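Long-range contact in GTP cyclohydrolase 1 type 2 homolog (Staphylococcus aureus subsp. aureus, PDB 3LNL), which is of unknown function but, as a member of the NIF3 family, forms a toroid-shaped hexamer and holds a dinuclear zinc centre: residues B[18-32]-B[97-109]. The protein carries 2 engineered substitutions. Numbering follows the deposited sequence.
Sequences VPFSTAESWDNVGLL and NLIAMHTNLDVNP. With ZN (zinc ion), chain G.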
ATOM      1  N   VAL B  18      19.622  21.021  19.462  1.00 14.56           N
ATOM      2  CA  VAL B  18      19.492  19.703  18.819  1.00 13.83           C
ATOM      3  C   VAL B  18      18.031  19.529  18.417  1.00 14.82           C
ATOM      4  O   VAL B  18      17.246  18.826  19.091  1.00 13.82           O
ATOM      5  CB  VAL B  18      19.923  18.540  19.762  1.00 15.05           C
ATOM      6  CG1 VAL B  18      19.898  17.166  19.038  1.00 12.02           C
ATOM      7  CG2 VAL B  18      21.319  18.790  20.418  1.00 11.51           C
ATOM      8  N   PRO B  19      17.628  20.249  17.368  1.00 15.36           N
ATOM      9  CA  PRO B  19      16.194  20.455  17.147  1.00 16.07           C
ATOM     10  C   PRO B  19      15.420  19.152  17.010  1.00 16.31           C
ATOM     11  O   PRO B  19      15.791  18.300  16.194  1.00 14.95           O
ATOM     12  CB  PRO B  19      16.131  21.222  15.835  1.00 16.68           C
ATOM     13  CG  PRO B  19      17.485  21.769  15.609  1.00 16.21           C
ATOM     14  CD  PRO B  19      18.466  21.123  16.529  1.00 15.58           C
ATOM     15  N   PHE B  20      14.314  19.045  17.750  1.00 15.75           N
ATOM     16  CA  PHE B  20      13.542  17.810  17.727  1.00 15.60           C
ATOM     17  C   PHE B  20      12.975  17.524  16.335  1.00 16.17           C
ATOM     18  O   PHE B  20      12.775  16.361  15.978  1.00 14.59           O
ATOM     19  CB  PHE B  20      12.474  17.848  18.795  1.00 16.64           C
ATOM     20  CG  PHE B  20      13.046  17.695  20.166  1.00 17.11           C
ATOM     21  CD1 PHE B  20      13.308  18.795  20.952  1.00 18.35           C
ATOM     22  CD2 PHE B  20      13.430  16.441  20.626  1.00 17.32           C
ATOM     23  CE1 PHE B  20      13.875  18.659  22.207  1.00 20.07           C
ATOM     24  CE2 PHE B  20      14.012  16.285  21.877  1.00 16.54           C
ATOM     25  CZ  PHE B  20      14.226  17.389  22.678  1.00 19.26           C
ATOM     26  N   SER B  21      12.786  18.579  15.540  1.00 15.37           N
ATOM     27  CA  SER B  21      12.274  18.458  14.189  1.00 16.17           C
ATOM     28  C   SER B  21      13.249  17.729  13.230  1.00 16.19           C
ATOM     29  O   SER B  21      12.845  17.276  12.170  1.00 15.47           O
ATOM     30  CB  SER B  21      11.956  19.876  13.644  1.00 16.55           C
ATOM     31  OG  SER B  21      13.150  20.617  13.315  1.00 15.91           O
ATOM     32  N   THR B  22      14.522  17.610  13.604  1.00 15.30           N
ATOM     33  CA  THR B  22      15.461  16.909  12.752  1.00 15.25           C
ATOM     34  C   THR B  22      15.409  15.409  12.980  1.00 16.39           C
ATOM     35  O   THR B  22      16.118  14.661  12.276  1.00 14.46           O
ATOM     36  CB  THR B  22      16.886  17.460  12.877  1.00 15.89           C
ATOM     37  OG1 THR B  22      17.381  17.284  14.209  1.00 13.17           O
ATOM     38  CG2 THR B  22      16.898  18.998  12.457  1.00 13.06           C
ATOM     39  N   ALA B  23      14.620  14.961  13.981  1.00 16.14           N
ATOM     40  CA  ALA B  23      14.410  13.519  14.169  1.00 16.32           C
ATOM     41  C   ALA B  23      13.616  12.955  12.999  1.00 17.70           C
ATOM     42  O   ALA B  23      12.876  13.687  12.356  1.00 16.89           O
ATOM     43  CB  ALA B  23      13.690  13.236  15.512  1.00 17.18           C
ATOM     44  N   GLU B  24      13.773  11.661  12.711  1.00 18.36           N
ATOM     45  CA  GLU B  24      13.021  11.010  11.626  1.00 19.29           C
ATOM     46  C   GLU B  24      11.560  10.998  12.006  1.00 19.68           C
ATOM     47  O   GLU B  24      11.228  11.033  13.174  1.00 17.08           O
ATOM     48  CB  GLU B  24      13.497   9.565  11.397  1.00 20.20           C
ATOM     49  CG  GLU B  24      14.980   9.429  11.144  1.00 25.44           C
ATOM     50  CD  GLU B  24      15.366   9.857   9.769  1.00 33.49           C
ATOM     51  OE1 GLU B  24      16.558  10.194   9.569  1.00 41.47           O
ATOM     52  OE2 GLU B  24      14.495   9.798   8.874  1.00 38.64           O
ATOM     53  N   SER B  25      10.672  10.952  11.012  1.00 20.80           N
ATOM     54  CA  SER B  25       9.235  11.056  11.265  1.00 21.10           C
ATOM     55  C   SER B  25       8.647   9.831  11.953  1.00 20.83           C
ATOM     56  O   SER B  25       7.650   9.945  12.633  1.00 20.54           O
ATOM     57  CB  SER B  25       8.482  11.289   9.947  1.00 22.36           C
ATOM     58  OG  SER B  25       8.677  10.159   9.120  1.00 24.99           O
ATOM     59  N   TRP B  26       9.290   8.666  11.834  1.00 20.39           N
ATOM     60  CA  TRP B  26       8.883   7.483  12.603  1.00 19.55           C
ATOM     61  C   TRP B  26       9.335   7.502  14.083  1.00 18.88           C
ATOM     62  O   TRP B  26       8.928   6.642  14.833  1.00 17.26           O
ATOM     63  CB  TRP B  26       9.392   6.171  11.953  1.00 21.34           C
ATOM     64  CG  TRP B  26      10.855   6.188  11.647  1.00 21.11           C
ATOM     65  CD1 TRP B  26      11.432   6.447  10.432  1.00 21.48           C
ATOM     66  CD2 TRP B  26      11.942   5.966  12.575  1.00 22.64           C
ATOM     67  NE1 TRP B  26      12.821   6.425  10.556  1.00 23.07           N
ATOM     68  CE2 TRP B  26      13.154   6.120  11.848  1.00 23.33           C
ATOM     69  CE3 TRP B  26      12.008   5.661  13.921  1.00 23.19           C
ATOM     70  CZ2 TRP B  26      14.393   5.998  12.437  1.00 24.90           C
ATOM     71  CZ3 TRP B  26      13.266   5.530  14.513  1.00 25.39           C
ATOM     72  CH2 TRP B  26      14.438   5.690  13.758  1.00 25.40           C
ATOM     73  N   ASP B  27      10.229   8.422  14.473  1.00 16.17           N
ATOM     74  CA  ASP B  27      10.864   8.362  15.776  1.00 15.31           C
ATOM     75  C   ASP B  27       9.900   8.913  16.849  1.00 15.68           C
ATOM     76  O   ASP B  27       8.834   9.484  16.523  1.00 16.51           O
ATOM     77  CB  ASP B  27      12.145   9.193  15.736  1.00 15.33           C
ATOM     78  CG  ASP B  27      13.170   8.775  16.741  1.00 13.87           C
ATOM     79  OD1 ASP B  27      12.915   7.905  17.596  1.00 15.11           O
ATOM     80  OD2 ASP B  27      14.283   9.386  16.683  1.00 13.22           O
ATOM     81  N   ASN B  28      10.247   8.684  18.104  1.00 14.57           N
ATOM     82  CA  ASN B  28       9.494   9.188  19.233  1.00 14.65           C
ATOM     83  C   ASN B  28      10.422   9.974  20.137  1.00 13.59           C
ATOM     84  O   ASN B  28      11.158   9.391  20.938  1.00 15.94           O
ATOM     85  CB  ASN B  28       8.843   8.030  19.956  1.00 13.88           C
ATOM     86  CG  ASN B  28       7.755   8.491  20.915  1.00 18.14           C
ATOM     87  OD1 ASN B  28       7.101   9.476  20.654  1.00 17.16           O
ATOM     88  ND2 ASN B  28       7.608   7.811  22.047  1.00 16.62           N
ATOM     89  N   VAL B  29      10.422  11.304  19.992  1.00 13.39           N
ATOM     90  CA  VAL B  29      11.415  12.152  20.674  1.00 12.99           C
ATOM     91  C   VAL B  29      10.791  13.231  21.522  1.00 13.90           C
ATOM     92  O   VAL B  29       9.589  13.530  21.401  1.00 13.30           O
ATOM     93  CB  VAL B  29      12.476  12.760  19.703  1.00 13.59           C
ATOM     94  CG1 VAL B  29      13.332  11.646  19.046  1.00 12.12           C
ATOM     95  CG2 VAL B  29      11.845  13.639  18.644  1.00 13.47           C
ATOM     96  N   GLY B  30      11.580  13.786  22.431  1.00 12.25           N
ATOM     97  CA  GLY B  30      11.100  14.842  23.283  1.00 12.12           C
ATOM     98  C   GLY B  30      10.730  14.355  24.660  1.00 11.36           C
ATOM     99  O   GLY B  30      11.279  13.358  25.150  1.00 12.96           O
ATOM    100  N   LEU B  31       9.824  15.072  25.317  1.00 11.62           N
ATOM    101  CA  LEU B  31       9.397  14.684  26.696  1.00 11.70           C
ATOM    102  C   LEU B  31       8.473  13.480  26.557  1.00 11.92           C
ATOM    103  O   LEU B  31       7.372  13.624  26.081  1.00 13.48           O
ATOM    104  CB  LEU B  31       8.668  15.839  27.398  1.00 10.39           C
ATOM    105  CG  LEU B  31       8.217  15.562  28.830  1.00 11.26           C
ATOM    106  CD1 LEU B  31       9.416  15.251  29.703  1.00  9.22           C
ATOM    107  CD2 LEU B  31       7.368  16.733  29.393  1.00  9.40           C
ATOM    108  N   LEU B  32       8.935  12.294  26.929  1.00 11.56           N
ATOM    109  CA  LEU B  32       8.126  11.082  26.766  1.00 11.50           C
ATOM    110  C   LEU B  32       7.307  10.826  28.021  1.00 12.20           C
ATOM    111  O   LEU B  32       6.201  10.294  27.959  1.00 13.01           O
ATOM    112  CB  LEU B  32       9.009   9.860  26.499  1.00 12.08           C
ATOM    113  CG  LEU B  32       9.823   9.917  25.168  1.00 14.15           C
ATOM    114  CD1 LEU B  32      10.401   8.526  24.749  1.00 12.76           C
ATOM    115  CD2 LEU B  32       8.951  10.555  24.030  1.00 11.67           C
ATOM    116  N   ASN B  97      11.178  12.709  35.251  1.00 12.91           N
ATOM    117  CA  ASN B  97      10.894  13.066  33.903  1.00 12.22           C
ATOM    118  C   ASN B  97      11.933  12.450  32.958  1.00 11.68           C
ATOM    119  O   ASN B  97      13.128  12.484  33.240  1.00 13.04           O
ATOM    120  CB  ASN B  97      10.953  14.588  33.763  1.00 12.26           C
ATOM    121  CG  ASN B  97      10.117  15.296  34.771  1.00 14.35           C
ATOM    122  OD1 ASN B  97       8.902  15.333  34.635  1.00 14.73           O
ATOM    123  ND2 ASN B  97      10.759  15.870  35.800  1.00 10.98           N
ATOM    124  N   LEU B  98      11.473  11.962  31.811  1.00 10.70           N
ATOM    125  CA  LEU B  98      12.307  11.277  30.842  1.00 11.48           C
ATOM    126  C   LEU B  98      12.133  11.947  29.491  1.00 11.26           C
ATOM    127  O   LEU B  98      11.032  11.953  28.940  1.00 11.57           O
ATOM    128  CB  LEU B  98      11.938   9.774  30.737  1.00 11.07           C
ATOM    129  CG  LEU B  98      12.738   9.013  29.647  1.00 14.67           C
ATOM    130  CD1 LEU B  98      14.291   9.032  29.966  1.00 13.09           C
ATOM    131  CD2 LEU B  98      12.242   7.584  29.436  1.00 15.13           C
ATOM    132  N   ILE B  99      13.233  12.449  28.957  1.00 10.33           N
ATOM    133  CA  ILE B  99      13.273  13.049  27.622  1.00 11.94           C
ATOM    134  C   ILE B  99      14.152  12.174  26.721  1.00 11.82           C
ATOM    135  O   ILE B  99      15.200  11.703  27.150  1.00 13.03           O
ATOM    136  CB  ILE B  99      13.928  14.475  27.709  1.00 12.03           C
ATOM    137  CG1 ILE B  99      13.041  15.409  28.566  1.00 11.79           C
ATOM    138  CG2 ILE B  99      14.292  15.040  26.291  1.00 11.58           C
ATOM    139  CD1 ILE B  99      13.825  16.711  29.125  1.00  8.58           C
ATOM    140  N   ALA B 100      13.704  11.939  25.492  1.00 11.56           N
ATOM    141  CA  ALA B 100      14.460  11.190  24.541  1.00 12.30           C
ATOM    142  C   ALA B 100      15.000  12.147  23.477  1.00 12.41           C
ATOM    143  O   ALA B 100      14.237  12.883  22.810  1.00 13.39           O
ATOM    144  CB  ALA B 100      13.586  10.112  23.826  1.00 12.36           C
ATOM    145  N   MET B 101      16.309  12.122  23.315  1.00 12.93           N
ATOM    146  CA  MET B 101      16.980  12.825  22.220  1.00 13.03           C
ATOM    147  C   MET B 101      17.561  11.743  21.348  1.00 12.90           C
ATOM    148  O   MET B 101      18.741  11.335  21.532  1.00 11.57           O
ATOM    149  CB  MET B 101      18.050  13.782  22.792  1.00 12.31           C
ATOM    150  CG  MET B 101      17.432  14.987  23.574  1.00 15.28           C
ATOM    151  SD  MET B 101      18.769  15.997  24.223  1.00 16.65           S
ATOM    152  CE  MET B 101      19.178  16.970  22.743  1.00 14.60           C
ATOM    153  N   HIS B 102      16.724  11.259  20.404  1.00 12.47           N
ATOM    154  CA  HIS B 102      17.064  10.083  19.647  1.00 12.44           C
ATOM    155  C   HIS B 102      17.656  10.438  18.290  1.00 13.55           C
ATOM    156  O   HIS B 102      18.775  10.956  18.257  1.00 13.59           O
ATOM    157  CB  HIS B 102      15.907   9.107  19.546  1.00 12.71           C
ATOM    158  CG  HIS B 102      16.317   7.772  19.033  1.00 11.30           C
ATOM    159  ND1 HIS B 102      15.502   6.995  18.230  1.00 11.97           N
ATOM    160  CD2 HIS B 102      17.487   7.098  19.164  1.00 11.66           C
ATOM    161  CE1 HIS B 102      16.152   5.878  17.914  1.00 13.56           C
ATOM    162  NE2 HIS B 102      17.361   5.922  18.453  1.00 12.71           N
ATOM    163  N   THR B 103      16.926  10.254  17.183  1.00 12.74           N
ATOM    164  CA  THR B 103      17.562  10.468  15.892  1.00 12.16           C
ATOM    165  C   THR B 103      17.937  11.953  15.670  1.00 13.12           C
ATOM    166  O   THR B 103      18.855  12.196  14.930  1.00 13.81           O
ATOM    167  CB  THR B 103      16.788   9.885  14.700  1.00 12.36           C
ATOM    168  OG1 THR B 103      15.486  10.467  14.623  1.00 12.05           O
ATOM    169  CG2 THR B 103      16.694   8.328  14.794  1.00 12.09           C
ATOM    170  N   ASN B 104      17.284  12.931  16.323  1.00 12.62           N
ATOM    171  CA  ASN B 104      17.840  14.305  16.333  1.00 12.65           C
ATOM    172  C   ASN B 104      19.296  14.397  16.799  1.00 11.70           C
ATOM    173  O   ASN B 104      20.095  15.165  16.257  1.00 11.13           O
ATOM    174  CB  ASN B 104      16.926  15.364  17.028  1.00 12.74           C
ATOM    175  CG  ASN B 104      16.529  14.982  18.436  1.00 15.50           C
ATOM    176  OD1 ASN B 104      16.279  13.794  18.739  1.00 13.23           O
ATOM    177  ND2 ASN B 104      16.500  15.990  19.335  1.00 10.86           N
ATOM    178  N   LEU B 105      19.675  13.577  17.758  1.00 11.90           N
ATOM    179  CA  LEU B 105      21.072  13.553  18.190  1.00 12.11           C
ATOM    180  C   LEU B 105      21.960  12.736  17.248  1.00 12.35           C
ATOM    181  O   LEU B 105      23.137  13.046  17.135  1.00 13.39           O
ATOM    182  CB  LEU B 105      21.168  13.028  19.627  1.00 12.47           C
ATOM    183  CG  LEU B 105      22.483  13.267  20.349  1.00 12.06           C
ATOM    184  CD1 LEU B 105      22.670  14.757  20.707  1.00 11.02           C
ATOM    185  CD2 LEU B 105      22.463  12.339  21.613  1.00 12.74           C
ATOM    186  N   ASP B 106      21.404  11.715  16.572  1.00 13.59           N
ATOM    187  CA  ASP B 106      22.154  10.949  15.550  1.00 13.99           C
ATOM    188  C   ASP B 106      22.574  11.815  14.372  1.00 13.53           C
ATOM    189  O   ASP B 106      23.603  11.539  13.749  1.00 13.19           O
ATOM    190  CB  ASP B 106      21.368   9.724  15.030  1.00 13.64           C
ATOM    191  CG  ASP B 106      21.316   8.595  16.058  1.00 16.84           C
ATOM    192  OD1 ASP B 106      22.425   8.282  16.582  1.00 13.00           O
ATOM    193  OD2 ASP B 106      20.200   8.037  16.327  1.00 14.55           O
ATOM    194  N   VAL B 107      21.788  12.850  14.069  1.00 13.31           N
ATOM    195  CA  VAL B 107      22.023  13.664  12.890  1.00 12.07           C
ATOM    196  C   VAL B 107      22.600  15.050  13.186  1.00 13.03           C
ATOM    197  O   VAL B 107      22.883  15.839  12.279  1.00 12.08           O
ATOM    198  CB  VAL B 107      20.756  13.829  12.047  1.00 13.64           C
ATOM    199  CG1 VAL B 107      20.149  12.432  11.657  1.00 11.81           C
ATOM    200  CG2 VAL B 107      19.735  14.802  12.740  1.00 10.58           C
ATOM    201  N   ASN B 108      22.852  15.330  14.449  1.00 12.77           N
ATOM    202  CA  ASN B 108      23.342  16.639  14.849  1.00 13.14           C
ATOM    203  C   ASN B 108      24.852  16.791  14.578  1.00 14.05           C
ATOM    204  O   ASN B 108      25.626  15.856  14.866  1.00 14.89           O
ATOM    205  CB  ASN B 108      23.097  16.804  16.329  1.00 13.27           C
ATOM    206  CG  ASN B 108      23.271  18.221  16.767  1.00 15.38           C
ATOM    207  OD1 ASN B 108      24.364  18.615  17.205  1.00 13.54           O
ATOM    208  ND2 ASN B 108      22.195  19.020  16.611  1.00 12.42           N
ATOM    209  N   PRO B 109      25.282  17.972  14.091  1.00 14.48           N
ATOM    210  CA  PRO B 109      26.729  18.184  13.891  1.00 14.20           C
ATOM    211  C   PRO B 109      27.583  17.946  15.123  1.00 14.75           C
ATOM    212  O   PRO B 109      28.768  17.677  14.979  1.00 14.67           O
ATOM    213  CB  PRO B 109      26.844  19.661  13.491  1.00 15.72           C
ATOM    214  CG  PRO B 109      25.432  20.122  13.101  1.00 14.73           C
ATOM    215  CD  PRO B 109      24.494  19.212  13.879  1.00 14.77           C
TER
HETATM  216 ZN    ZN G 402      21.491   6.509  17.491  0.50 23.93          ZN
HETATM  217  O   HOH W   1      19.903  17.746  15.512  1.00 13.16           O
HETATM  218  O   HOH W   2      19.913   5.196  17.872  1.00 12.36           O
HETATM  219  O   HOH W   3      21.582   5.113  15.802  1.00 12.58           O
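Asp27 turns its carboxylate, with CG anti to the backbone N (chi1 -155°), onto the start of the helix 103-106, where both oxygens find donors. His102 ND1 meets OD1 of Asp27 at 2.8 Å, on the syn side but somewhat out of the carboxylate plane, with OD1 in the plane of the imidazole; the amide of Asn28 comes to the same oxygen from the opposite face. OD2 of Asp27 takes two bonds from Thr103: the backbone N at 2.8 Å and OG1 at 2.6 Å. Threonine suits this place because OG1, while donating to Asp27, also accepts a hydrogen bond from Glu24 N, and CG2 lies 3.6 Å from CH2 of Trp26. The bond to Asp27 fixes the rotation of the His102 ring, whose NE2 meets a water on the zinc that Asp106 chelates with both carboxylate oxygens; His68 and Glu333 bind the same ion. His102 is thus a second-shell residue, positioned from behind by Asp27.

Beyond the helix start, the Asn104 amide supplies an N-H for Val18 O, ND2 lying 2.9 Å away and above the carbonyl plane. The flat Phe20 ring, tilted 40° from this amide, brings its edge to Ala100 O. Met101, flexible enough to bend at chi3, sets CE tightly against Val18 CB, 3.5 Å away.

Gly30 and Ala100 exchange two backbone hydrogen bonds; at phi 101° a CB on Gly30 would jam against Val29 O, so glycine is required. Strand 30-32, outermost within this chain, thereby runs antiparallel to 97-100, with 64-67 beyond, helix 7-17 packed on Phe20 and Ile99, and backbone hydrogen bonds from Leu32 to a second subunit.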